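Local structure of DUF1896 domain-containing protein (Porphyromonas gingivalis, 2APL) at residues Cys46-Ala50 and Gln51-His55; Ser80-Glu83 and Arg84-Gln88; Asp119-Ala123 and Ser124-Glu128. The protein is of unknown function but forms an all-helical, single-chain fold of the DUF1896 family from the bacterium Porphyromonas gingivalis. One frame throughout, in Å; residues are numbered along the deposited sequence.

Contact 1 (Cys46-Ala50 and Gln51-His55)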
loop_
_atom_site.group_PDB
_atom_site.type_symbol
_atom_site.label_atom_id
_atom_site.label_comp_id
_atom_site.label_asym_id
_atom_site.label_seq_id
_atom_site.Cartn_x
_atom_site.Cartn_y
_atom_site.Cartn_z
ATOM N N CYS A 46 -8.130 22.560 5.534
ATOM C CA CYS A 46 -8.310 23.910 6.072
ATOM C C CYS A 46 -7.947 24.989 5.014
ATOM O O CYS A 46 -8.677 25.983 4.837
ATOM C CB CYS A 46 -7.497 24.066 7.346
ATOM S SG CYS A 46 -8.054 23.047 8.649
ATOM N N ASP A 47 -6.876 24.759 4.248
ATOM C CA ASP A 47 -6.524 25.664 3.139
ATOM C C ASP A 47 -7.630 25.768 2.118
ATOM O O ASP A 47 -8.000 26.874 1.687
ATOM C CB ASP A 47 -5.223 25.260 2.404
ATOM C CG ASP A 47 -3.948 25.556 3.208
ATOM O OD1 ASP A 47 -4.033 26.200 4.285
ATOM O OD2 ASP A 47 -2.855 25.123 2.741
ATOM N N ALA A 48 -8.142 24.618 1.685
ATOM C CA ALA A 48 -9.189 24.596 0.667
ATOM C C ALA A 48 -10.433 25.368 1.132
ATOM O O ALA A 48 -10.937 26.251 0.410
ATOM C CB ALA A 48 -9.554 23.176 0.291
ATOM N N VAL A 49 -10.924 25.044 2.333
ATOM C CA VAL A 49 -12.038 25.819 2.915
ATOM C C VAL A 49 -11.792 27.322 2.912
ATOM O O VAL A 49 -12.659 28.091 2.457
ATOM C CB VAL A 49 -12.437 25.298 4.304
ATOM C CG1 VAL A 49 -13.516 26.235 4.954
ATOM C CG2 VAL A 49 -12.906 23.890 4.161
ATOM N N ALA A 50 -10.613 27.745 3.387
ATOM C CA ALA A 50 -10.222 29.152 3.420
ATOM C C ALA A 50 -10.211 29.819 2.038
ATOM O O ALA A 50 -10.366 31.022 1.933
ATOM C CB ALA A 50 -8.820 29.307 4.055
ATOM N N GLN A 51 -9.928 29.039 0.989
ATOM C CA GLN A 51 -9.769 29.601 -0.333
ATOM C C GLN A 51 -11.048 29.602 -1.130
ATOM O O GLN A 51 -11.051 30.123 -2.254
ATOM C CB GLN A 51 -8.723 28.848 -1.132
ATOM C CG GLN A 51 -7.338 29.117 -0.641
ATOM C CD GLN A 51 -6.370 28.098 -1.152
ATOM O OE1 GLN A 51 -6.684 27.333 -2.082
ATOM N NE2 GLN A 51 -5.192 28.057 -0.555
ATOM N N GLY A 52 -12.113 29.037 -0.553
ATOM C CA GLY A 52 -13.436 29.055 -1.164
ATOM C C GLY A 52 -14.023 27.728 -1.603
ATOM O O GLY A 52 -15.111 27.693 -2.171
ATOM N N PHE A 53 -13.304 26.636 -1.395
ATOM C CA PHE A 53 -13.805 25.321 -1.824
ATOM C C PHE A 53 -14.886 24.851 -0.843
ATOM O O PHE A 53 -14.887 25.249 0.328
ATOM C CB PHE A 53 -12.642 24.303 -1.943
ATOM C CG PHE A 53 -11.668 24.613 -3.057
ATOM C CD1 PHE A 53 -11.923 24.188 -4.375
ATOM C CD2 PHE A 53 -10.480 25.271 -2.785
ATOM C CE1 PHE A 53 -11.038 24.450 -5.404
ATOM C CE2 PHE A 53 -9.560 25.554 -3.823
ATOM C CZ PHE A 53 -9.841 25.128 -5.135
ATOM N N SER A 54 -15.802 24.005 -1.296
ATOM C CA SER A 54 -16.809 23.504 -0.387
ATOM C C SER A 54 -16.196 22.449 0.556
ATOM O O SER A 54 -15.064 21.941 0.325
ATOM C CB SER A 54 -17.936 22.857 -1.197
ATOM O OG SER A 54 -17.470 21.628 -1.753
ATOM N N HIS A 55 -16.942 22.078 1.591
ATOM C CA HIS A 55 -16.519 20.947 2.485
ATOM C C HIS A 55 -16.193 19.605 1.773
ATOM O O HIS A 55 -15.145 18.987 2.041
ATOM C CB HIS A 55 -17.529 20.796 3.653
ATOM C CG HIS A 55 -17.381 19.520 4.436
ATOM N ND1 HIS A 55 -16.302 19.276 5.268
ATOM C CD2 HIS A 55 -18.182 18.424 4.516
ATOM C CE1 HIS A 55 -16.436 18.068 5.797
ATOM N NE2 HIS A 55 -17.564 17.529 5.349
#

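Contact 2 (Ser80-Glu83 and Arg84-Gln88)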
loop_
_atom_site.group_PDB
_atom_site.type_symbol
_atom_site.label_atom_id
_atom_site.label_comp_id
_atom_site.label_asym_id
_atom_site.label_seq_id
_atom_site.Cartn_x
_atom_site.Cartn_y
_atom_site.Cartn_z
ATOM N N SER A 80 -1.895 -10.784 -4.623
ATOM C CA SER A 80 -2.523 -11.044 -5.923
ATOM C C SER A 80 -1.768 -12.101 -6.761
ATOM O O SER A 80 -2.378 -13.027 -7.327
ATOM C CB SER A 80 -2.661 -9.719 -6.701
ATOM O OG SER A 80 -3.094 -9.953 -8.037
ATOM N N VAL A 81 -0.454 -11.966 -6.842
ATOM C CA VAL A 81 0.361 -12.973 -7.510
ATOM C C VAL A 81 0.082 -14.335 -6.913
ATOM O O VAL A 81 -0.164 -15.297 -7.657
ATOM C CB VAL A 81 1.868 -12.668 -7.506
ATOM C CG1 VAL A 81 2.701 -13.936 -7.932
ATOM C CG2 VAL A 81 2.153 -11.564 -8.439
ATOM N N LEU A 82 0.136 -14.423 -5.588
ATOM C CA LEU A 82 -0.124 -15.701 -4.860
ATOM C C LEU A 82 -1.522 -16.268 -5.049
ATOM O O LEU A 82 -1.669 -17.506 -5.216
ATOM C CB LEU A 82 0.236 -15.598 -3.354
ATOM C CG LEU A 82 1.729 -15.330 -2.972
ATOM C CD1 LEU A 82 1.765 -14.808 -1.535
ATOM C CD2 LEU A 82 2.612 -16.575 -3.148
ATOM N N GLU A 83 -2.539 -15.391 -5.068
ATOM C CA GLU A 83 -3.915 -15.809 -5.335
ATOM C C GLU A 83 -4.153 -16.188 -6.789
ATOM O O GLU A 83 -4.876 -17.152 -7.069
ATOM C CB GLU A 83 -4.908 -14.714 -4.933
ATOM C CG GLU A 83 -4.808 -14.288 -3.475
ATOM C CD GLU A 83 -5.874 -13.318 -3.056
ATOM O OE1 GLU A 83 -6.318 -13.448 -1.896
ATOM O OE2 GLU A 83 -6.282 -12.455 -3.871
ATOM N N ARG A 84 -3.565 -15.450 -7.732
ATOM C CA ARG A 84 -3.852 -15.697 -9.153
ATOM C C ARG A 84 -3.053 -16.843 -9.743
ATOM O O ARG A 84 -3.541 -17.565 -10.619
ATOM C CB ARG A 84 -3.615 -14.440 -9.987
ATOM C CG ARG A 84 -4.714 -13.363 -9.903
ATOM C CD ARG A 84 -4.214 -12.143 -10.656
ATOM N NE ARG A 84 -5.265 -11.204 -11.030
ATOM C CZ ARG A 84 -5.045 -9.977 -11.508
ATOM N NH1 ARG A 84 -3.791 -9.533 -11.674
ATOM N NH2 ARG A 84 -6.080 -9.189 -11.817
ATOM N N GLU A 85 -1.832 -17.011 -9.245
ATOM C CA GLU A 85 -0.869 -17.879 -9.881
ATOM C C GLU A 85 -0.538 -19.122 -9.055
ATOM O O GLU A 85 -0.020 -20.091 -9.588
ATOM C CB GLU A 85 0.423 -17.089 -10.217
ATOM C CG GLU A 85 0.196 -15.742 -10.947
ATOM C CD GLU A 85 -0.571 -15.868 -12.265
ATOM O OE1 GLU A 85 -0.368 -16.857 -12.977
ATOM O OE2 GLU A 85 -1.389 -14.980 -12.593
ATOM N N PHE A 86 -0.797 -19.089 -7.760
ATOM C CA PHE A 86 -0.365 -20.190 -6.887
ATOM C C PHE A 86 -1.527 -20.744 -6.042
ATOM O O PHE A 86 -1.329 -21.323 -4.972
ATOM C CB PHE A 86 0.812 -19.732 -6.012
ATOM C CG PHE A 86 2.038 -19.362 -6.816
ATOM C CD1 PHE A 86 2.898 -20.356 -7.279
ATOM C CD2 PHE A 86 2.300 -18.019 -7.141
ATOM C CE1 PHE A 86 3.966 -20.050 -8.049
ATOM C CE2 PHE A 86 3.399 -17.700 -7.939
ATOM C CZ PHE A 86 4.243 -18.710 -8.363
ATOM N N GLU A 87 -2.736 -20.589 -6.566
ATOM C CA GLU A 87 -3.948 -20.938 -5.849
ATOM C C GLU A 87 -3.988 -22.432 -5.486
ATOM O O GLU A 87 -4.374 -22.792 -4.377
ATOM C CB GLU A 87 -5.159 -20.504 -6.678
ATOM C CG GLU A 87 -6.398 -20.251 -5.900
ATOM C CD GLU A 87 -7.320 -21.423 -5.893
ATOM O OE1 GLU A 87 -7.417 -22.100 -6.934
ATOM O OE2 GLU A 87 -7.982 -21.655 -4.860
ATOM N N GLN A 88 -3.553 -23.280 -6.417
ATOM C CA GLN A 88 -3.429 -24.718 -6.191
ATOM C C GLN A 88 -2.359 -25.134 -5.151
ATOM O O GLN A 88 -2.600 -26.020 -4.330
ATOM C CB GLN A 88 -3.182 -25.449 -7.534
ATOM C CG GLN A 88 -4.481 -25.778 -8.295
ATOM C CD GLN A 88 -4.274 -26.655 -9.538
ATOM O OE1 GLN A 88 -3.246 -27.313 -9.697
ATOM N NE2 GLN A 88 -5.262 -26.665 -10.414
#

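Contact 3 (Asp119-Ala123 and Ser124-Glu128)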
loop_
_atom_site.group_PDB
_atom_site.type_symbol
_atom_site.label_atom_id
_atom_site.label_comp_id
_atom_site.label_asym_id
_atom_site.label_seq_id
_atom_site.Cartn_x
_atom_site.Cartn_y
_atom_site.Cartn_z
ATOM N N ASP A 119 2.601 6.101 -8.079
ATOM C CA ASP A 119 1.150 5.894 -7.939
ATOM C C ASP A 119 0.467 5.288 -9.177
ATOM O O ASP A 119 -0.484 4.533 -9.063
ATOM C CB ASP A 119 0.482 7.195 -7.503
ATOM C CG ASP A 119 0.685 7.452 -6.034
ATOM O OD1 ASP A 119 0.990 6.485 -5.287
ATOM O OD2 ASP A 119 0.536 8.589 -5.607
ATOM N N ASP A 120 0.964 5.630 -10.352
ATOM C CA ASP A 120 0.400 5.174 -11.610
ATOM C C ASP A 120 1.103 3.939 -12.159
ATOM O O ASP A 120 0.878 3.576 -13.321
ATOM C CB ASP A 120 0.609 6.281 -12.628
ATOM C CG ASP A 120 1.833 7.124 -12.290
ATOM O OD1 ASP A 120 2.906 6.860 -12.893
ATOM O OD2 ASP A 120 1.710 7.981 -11.349
ATOM N N PHE A 121 1.941 3.304 -11.338
ATOM C CA PHE A 121 2.746 2.150 -11.787
ATOM C C PHE A 121 1.916 0.986 -12.302
ATOM O O PHE A 121 2.241 0.382 -13.324
ATOM C CB PHE A 121 3.709 1.658 -10.718
ATOM C CG PHE A 121 4.590 0.526 -11.205
ATOM C CD1 PHE A 121 5.705 0.790 -12.023
ATOM C CD2 PHE A 121 4.279 -0.793 -10.888
ATOM C CE1 PHE A 121 6.521 -0.252 -12.496
ATOM C CE2 PHE A 121 5.096 -1.854 -11.360
ATOM C CZ PHE A 121 6.211 -1.567 -12.178
ATOM N N GLU A 122 0.835 0.672 -11.598
ATOM C CA GLU A 122 0.044 -0.474 -11.980
ATOM C C GLU A 122 -0.608 -0.375 -13.364
ATOM O O GLU A 122 -0.741 -1.404 -14.061
ATOM C CB GLU A 122 -0.953 -0.857 -10.896
ATOM C CG GLU A 122 -1.424 -2.281 -11.077
ATOM C CD GLU A 122 -2.668 -2.623 -10.314
ATOM O OE1 GLU A 122 -2.902 -2.034 -9.240
ATOM O OE2 GLU A 122 -3.404 -3.507 -10.789
ATOM N N ALA A 123 -0.969 0.850 -13.770
ATOM C CA ALA A 123 -1.346 1.163 -15.158
ATOM C C ALA A 123 -0.175 1.120 -16.179
ATOM O O ALA A 123 -0.407 0.948 -17.373
ATOM C CB ALA A 123 -2.093 2.531 -15.219
ATOM N N SER A 124 1.053 1.317 -15.699
ATOM C CA SER A 124 2.336 1.240 -16.442
ATOM C C SER A 124 2.467 0.003 -17.367
ATOM O O SER A 124 2.045 -1.099 -16.967
ATOM C CB SER A 124 3.439 1.086 -15.360
ATOM O OG SER A 124 4.659 1.753 -15.621
ATOM N N PRO A 125 3.096 0.151 -18.572
ATOM C CA PRO A 125 3.568 -1.070 -19.250
ATOM C C PRO A 125 4.418 -1.954 -18.339
ATOM O O PRO A 125 4.309 -3.184 -18.393
ATOM C CB PRO A 125 4.416 -0.536 -20.422
ATOM C CG PRO A 125 3.832 0.813 -20.730
ATOM C CD PRO A 125 3.361 1.364 -19.384
ATOM N N GLU A 126 5.220 -1.341 -17.467
ATOM C CA GLU A 126 6.164 -2.129 -16.693
ATOM C C GLU A 126 5.550 -2.982 -15.576
ATOM O O GLU A 126 6.199 -3.916 -15.090
ATOM C CB GLU A 126 7.444 -1.362 -16.291
ATOM C CG GLU A 126 7.377 0.145 -16.213
ATOM C CD GLU A 126 7.406 0.889 -17.560
ATOM O OE1 GLU A 126 8.066 0.457 -18.545
ATOM O OE2 GLU A 126 6.766 1.953 -17.618
ATOM N N TYR A 127 4.283 -2.730 -15.234
ATOM C CA TYR A 127 3.565 -3.608 -14.298
ATOM C C TYR A 127 3.605 -5.094 -14.686
ATOM O O TYR A 127 3.871 -5.947 -13.859
ATOM C CB TYR A 127 2.102 -3.170 -14.040
ATOM C CG TYR A 127 1.466 -4.004 -12.931
ATOM C CD1 TYR A 127 1.919 -3.889 -11.598
ATOM C CD2 TYR A 127 0.457 -4.937 -13.201
ATOM C CE1 TYR A 127 1.376 -4.671 -10.566
ATOM C CE2 TYR A 127 -0.091 -5.736 -12.163
ATOM C CZ TYR A 127 0.378 -5.586 -10.858
ATOM O OH TYR A 127 -0.134 -6.338 -9.823
ATOM N N GLU A 128 3.319 -5.398 -15.949
ATOM C CA GLU A 128 3.237 -6.784 -16.378
ATOM C C GLU A 128 4.602 -7.448 -16.205
ATOM O O GLU A 128 4.681 -8.605 -15.801
ATOM C CB GLU A 128 2.715 -6.915 -17.826
ATOM C CG GLU A 128 2.086 -5.650 -18.452
ATOM C CD GLU A 128 0.966 -4.938 -17.619
ATOM O OE1 GLU A 128 0.126 -5.616 -16.965
ATOM O OE2 GLU A 128 0.919 -3.680 -17.643
#

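Contact 1 (Cys46-Ala50 and Gln51-His55)
F53 folds back against A48 where helix 31-51 stops, and the backbone closes the helix with a Schellman motif: F53 N gives its hydrogen to A48 O at 3.0 Å, G52 N to V49 O at 3.2 Å, and G52 takes up positive phi (114°). The 6→1 bond from F53 is the straighter of the two, with an N-H...O angle of 157°. Q51 N reaches D47 O and A48 O by weak, bent bonds only, as the regular ladder of the helix gives way.

Among the side chains, the methyl CB of A48 lies 3.8 Å from CD2 of the F53 ring. A48 O lies at the edge of that ring, near its plane, 3.4 Å from F53 CD2. F53 CG stands anti to the carbonyl carbon (chi1 -67°), which brings the ring back alongside A48. Q51 lies back along the last turn over D47: its CG passes 3.3 Å from D47 O, and NE2 ends 4.1 Å from D47 CB. A48 and F53 both also touch M61 of helix 55-67, while S54 sits at the N-cap of that helix.

The carbonyl oxygens of A48 and V49, with no further turn of helix to accept from, are thus satisfied by F53 N and G52 N, and the alanine-phenylalanine contact flanks these bonds where the chain reverses.

Contact 2 (Ser80-Glu83 and Arg84-Gln88)
The C-terminal turn of helix 74-85 brings S80, V81 and L82 against R84, E85 and F86, and the last i to i+4 backbone bonds of the helix run between them. R84 N bonds to S80 O at 2.7 Å. E85 N follows on V81 O at 2.9 Å, while F86 N reaches L82 O by a weak bond with an N-H...O angle of 135°. The weakening fits the backbone, since F86 is where the chain first departs from helical torsions.

On the apolar side, V81 and F86 lie side by side and point the same way. V81 CG1 meets the ring at its edge, in plane, 3.8 Å from F86 CE2. CG1 stands anti to the V81 backbone N (chi1 167°), directed forward along the helix at the phenylalanine. L82 adds a looser approach, CD2 to F86 CD2 at 4.3 Å. V81 and F86 also pack on helix 126-143, through Y131 and T135 and through I138 respectively, whereas L82 turns to P95 and L102 of helix 94-103.

On the polar side R84 runs back along the helix, extended from CG to NE past S80, whose OG is 3.6 Å from R84 CD; the hydroxyl sits oblique to the guanidinium. E85 bends at chi2 (-57°), with CG 3.3 Å from V81 O, and its OE2 hydrogen-bonds to Y131 OH. Farther on, E87 CB rests 3.4 Å from E83 O.

V81, L82 and F86 are buried, while the exposed E83 and R84 touch P95 and Y131 at the margin: this is the C-terminal turn of an amphipathic helix whose buried side packs between two other helices of an all-helical domain.

Contact 3 (Asp119-Ala123 and Ser124-Glu128)
Ring packing joins F121 to Y127: the two side chains cross at about a right angle, and F121 CE2 comes to the edge of the tyrosine ring, 3.8 Å from CD1. Both rings are buried. F121 also meets F72 edge-to-face, and its CE1 lies 3.8 Å from E126 CG, the aliphatic part of a chain bent at chi2.

A CH-pi contact occupies one face of Y127. E122 CG sits 3.5 Å from the ring centroid and only 4° off the normal, thus almost exactly over the centre. With CG anti to the backbone N (chi1 -161°), E122 lies alongside the tyrosine, both side chains pointing the same way, and its carboxylate plane is turned 41° from the ring.

These side chains belong to the turn that leads into helix 126-143; the backbone of 121-123 is coiled as in a helix without making the repeating bonds of one, and the chain is redirected at S124 and P125 before the helix is established.

Hydrogen bonds hold this bend. S124 N bonds to D120 O at 3.3 Å. S124 OG donates to E126 OE2 at 2.9 Å, although the placing of the S124 side chain is less certain. Y127 N returns to S124 O at 3.3 Å. Upstream, the D119 carboxylate accepts from the backbone N of G69 and H71, tying the turn to the segment between helices 55-67 and 74-85.

Overall arrangement
All three contacts are local and follow in series along the chain, so none nests in or crosses another. Contact 1 closes the turn between helices 31-51 and 55-67, at one end of the elongated molecule. Contact 2 ends helix 74-85 on the opposite side of the chain's centre, its centre about 45 Å from that of contact 1. Contact 3 shapes the entry to helix 126-143 and lies between the other two along the length of the molecule, off the line joining them, centre to centre about 33 Å from contact 1 and about 19 Å from contact 2. Contacts 2 and 3 come within about 5 Å at their nearest atoms without touching, and helix 126-143, which begins in contact 3, packs against contact 2.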